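Local atomic coordinates of envelopment polyprotein (Bovine Schmallenberg virus BH80/Germany/2011, PDB entry 7A56), a protein that acts as the Gc envelope glycoprotein, a class II membrane fusion protein, here in its postfusion form, and probably merges the viral and host membranes during entry. Residues L309-N314 with S410-C415. Numbering follows the deposited sequence.
Sequences LLEQDN and SIKLNC
Lys412 holds CG anti to its own backbone N and bends at chi3 (74°), which carries NZ across to the carbonyl of Gln312. Glu311 has CG beside its backbone N, and from there its extended chain crosses that of Lys412 at about a right angle and brings OE1 to 4.0 Å from Lys412 NZ. The contact joins two antiparallel beta sheets of a class II fusion protein in its postfusion form. Residues 309-314 include the short strand 311-312, which pairs with strand 248-251. Residues 410-415 lie mostly on strand 408-414 of a four-stranded sheet in the C-terminal part of the chain. The packed-back position of that part is consistent with the postfusion hairpin of this class.

One hydrogen bond links the segments. Lys412 NZ donates to Gln312 O at 2.7 Å. The C=O...N angle is 168°, so the end of the lysine chain, CE and NZ, meets the oxygen almost head-on, with NZ close to the line of the carbonyl bond. The bond gives the buried ammonium a backbone acceptor. Glu311 OE1 is too far from Lys412 NZ for a salt bridge, but its charge probably still favours the ammonium. The stronger partner of Glu311 is Arg116 of the second subunit, which forms a salt bridge with OE2. The site therefore also touches the trimer interface. Tyr396 adds a cation-pi contact to Lys412. Nearer the base of the lysine chain, the amide oxygen OD1 of Asn314 rests 3.6 Å from Lys412 CB.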
loop_
_atom_site.group_PDB
_atom_site.type_symbol
_atom_site.label_atom_id
_atom_site.label_comp_id
_atom_site.label_asym_id
_atom_site.label_seq_id
_atom_site.Cartn_x
_atom_site.Cartn_y
_atom_site.Cartn_z
ATOM N N LEU A 309 -13.433 -6.042 -17.460
ATOM C CA LEU A 309 -12.264 -5.185 -17.625
ATOM C C LEU A 309 -11.264 -5.303 -16.475
ATOM O O LEU A 309 -10.328 -4.507 -16.413
ATOM C CB LEU A 309 -12.689 -3.714 -17.773
ATOM C CG LEU A 309 -13.745 -3.427 -18.855
ATOM C CD1 LEU A 309 -14.366 -2.086 -18.631
ATOM C CD2 LEU A 309 -13.197 -3.548 -20.283
ATOM N N LEU A 310 -11.484 -6.193 -15.513
ATOM C CA LEU A 310 -10.498 -6.361 -14.455
ATOM C C LEU A 310 -9.206 -6.911 -15.045
ATOM O O LEU A 310 -9.229 -7.716 -15.980
ATOM C CB LEU A 310 -11.003 -7.323 -13.393
ATOM C CG LEU A 310 -12.277 -6.927 -12.643
ATOM C CD1 LEU A 310 -12.662 -8.131 -11.832
ATOM C CD2 LEU A 310 -11.985 -5.727 -11.697
ATOM N N GLU A 311 -8.085 -6.479 -14.471
ATOM C CA GLU A 311 -6.748 -6.922 -14.889
ATOM C C GLU A 311 -6.299 -8.151 -14.119
ATOM O O GLU A 311 -6.439 -8.231 -12.892
ATOM C CB GLU A 311 -5.740 -5.801 -14.694
ATOM C CG GLU A 311 -6.076 -4.586 -15.537
ATOM C CD GLU A 311 -4.910 -3.621 -15.654
ATOM O OE1 GLU A 311 -4.005 -3.685 -14.786
ATOM O OE2 GLU A 311 -4.905 -2.823 -16.631
ATOM N N GLN A 312 -5.780 -9.124 -14.840
ATOM C CA GLN A 312 -5.268 -10.286 -14.169
ATOM C C GLN A 312 -3.924 -9.867 -13.585
ATOM O O GLN A 312 -3.188 -9.109 -14.216
ATOM C CB GLN A 312 -5.093 -11.440 -15.144
ATOM C CG GLN A 312 -4.616 -12.676 -14.426
ATOM C CD GLN A 312 -3.859 -13.608 -15.322
ATOM O OE1 GLN A 312 -3.855 -13.444 -16.542
ATOM N NE2 GLN A 312 -3.225 -14.604 -14.729
ATOM N N ASP A 313 -3.646 -10.289 -12.368
ATOM C CA ASP A 313 -2.354 -10.026 -11.721
ATOM C C ASP A 313 -1.582 -11.342 -11.730
ATOM O O ASP A 313 -1.817 -12.237 -10.906
ATOM C CB ASP A 313 -2.578 -9.417 -10.332
ATOM C CG ASP A 313 -1.259 -9.026 -9.632
ATOM O OD1 ASP A 313 -0.189 -9.463 -10.079
ATOM O OD2 ASP A 313 -1.281 -8.306 -8.619
ATOM N N ASN A 314 -0.634 -11.457 -12.666
ATOM C CA ASN A 314 0.178 -12.662 -12.792
ATOM C C ASN A 314 1.089 -12.906 -11.600
ATOM O O ASN A 314 1.561 -14.031 -11.453
ATOM C CB ASN A 314 1.042 -12.620 -14.043
ATOM C CG ASN A 314 0.281 -13.043 -15.241
ATOM O OD1 ASN A 314 0.063 -12.259 -16.160
ATOM N ND2 ASN A 314 -0.194 -14.284 -15.224
ATOM N N SER A 410 5.469 -17.207 -17.857
ATOM C CA SER A 410 4.607 -16.270 -18.576
ATOM C C SER A 410 4.674 -14.899 -17.927
ATOM O O SER A 410 4.770 -14.790 -16.707
ATOM C CB SER A 410 3.149 -16.743 -18.636
ATOM O OG SER A 410 2.669 -17.050 -17.355
ATOM N N ILE A 411 4.595 -13.852 -18.753
ATOM C CA ILE A 411 4.670 -12.472 -18.281
ATOM C C ILE A 411 3.605 -11.655 -18.994
ATOM O O ILE A 411 3.143 -12.007 -20.080
ATOM C CB ILE A 411 6.040 -11.810 -18.538
ATOM C CG1 ILE A 411 6.326 -11.654 -20.027
ATOM C CG2 ILE A 411 7.151 -12.530 -17.772
ATOM C CD1 ILE A 411 7.756 -11.189 -20.292
ATOM N N LYS A 412 3.233 -10.535 -18.376
ATOM C CA LYS A 412 2.296 -9.599 -18.983
ATOM C C LYS A 412 3.029 -8.299 -19.289
ATOM O O LYS A 412 3.880 -7.861 -18.503
ATOM C CB LYS A 412 1.097 -9.368 -18.063
ATOM C CG LYS A 412 0.181 -8.247 -18.479
ATOM C CD LYS A 412 -1.034 -8.158 -17.556
ATOM C CE LYS A 412 -0.712 -7.581 -16.167
ATOM N NZ LYS A 412 -1.953 -7.089 -15.438
ATOM N N LEU A 413 2.761 -7.745 -20.470
ATOM C CA LEU A 413 3.402 -6.536 -20.971
ATOM C C LEU A 413 2.368 -5.479 -21.324
ATOM O O LEU A 413 1.234 -5.777 -21.705
ATOM C CB LEU A 413 4.254 -6.815 -22.215
ATOM C CG LEU A 413 5.365 -7.858 -22.043
ATOM C CD1 LEU A 413 6.056 -8.038 -23.390
ATOM C CD2 LEU A 413 6.350 -7.502 -20.924
ATOM N N ASN A 414 2.783 -4.242 -21.211
ATOM C CA ASN A 414 1.974 -3.112 -21.629
ATOM C C ASN A 414 2.735 -2.483 -22.781
ATOM O O ASN A 414 3.712 -1.768 -22.552
ATOM C CB ASN A 414 1.762 -2.136 -20.478
ATOM C CG ASN A 414 1.140 -0.832 -20.922
ATOM O OD1 ASN A 414 1.789 0.229 -20.919
ATOM N ND2 ASN A 414 -0.130 -0.893 -21.290
ATOM N N CYS A 415 2.303 -2.783 -24.031
ATOM C CA CYS A 415 2.964 -2.326 -25.247
ATOM C C CYS A 415 2.155 -1.222 -25.920
ATOM O O CYS A 415 0.923 -1.311 -26.009
ATOM C CB CYS A 415 3.160 -3.463 -26.261
ATOM S SG CYS A 415 4.119 -4.870 -25.757
#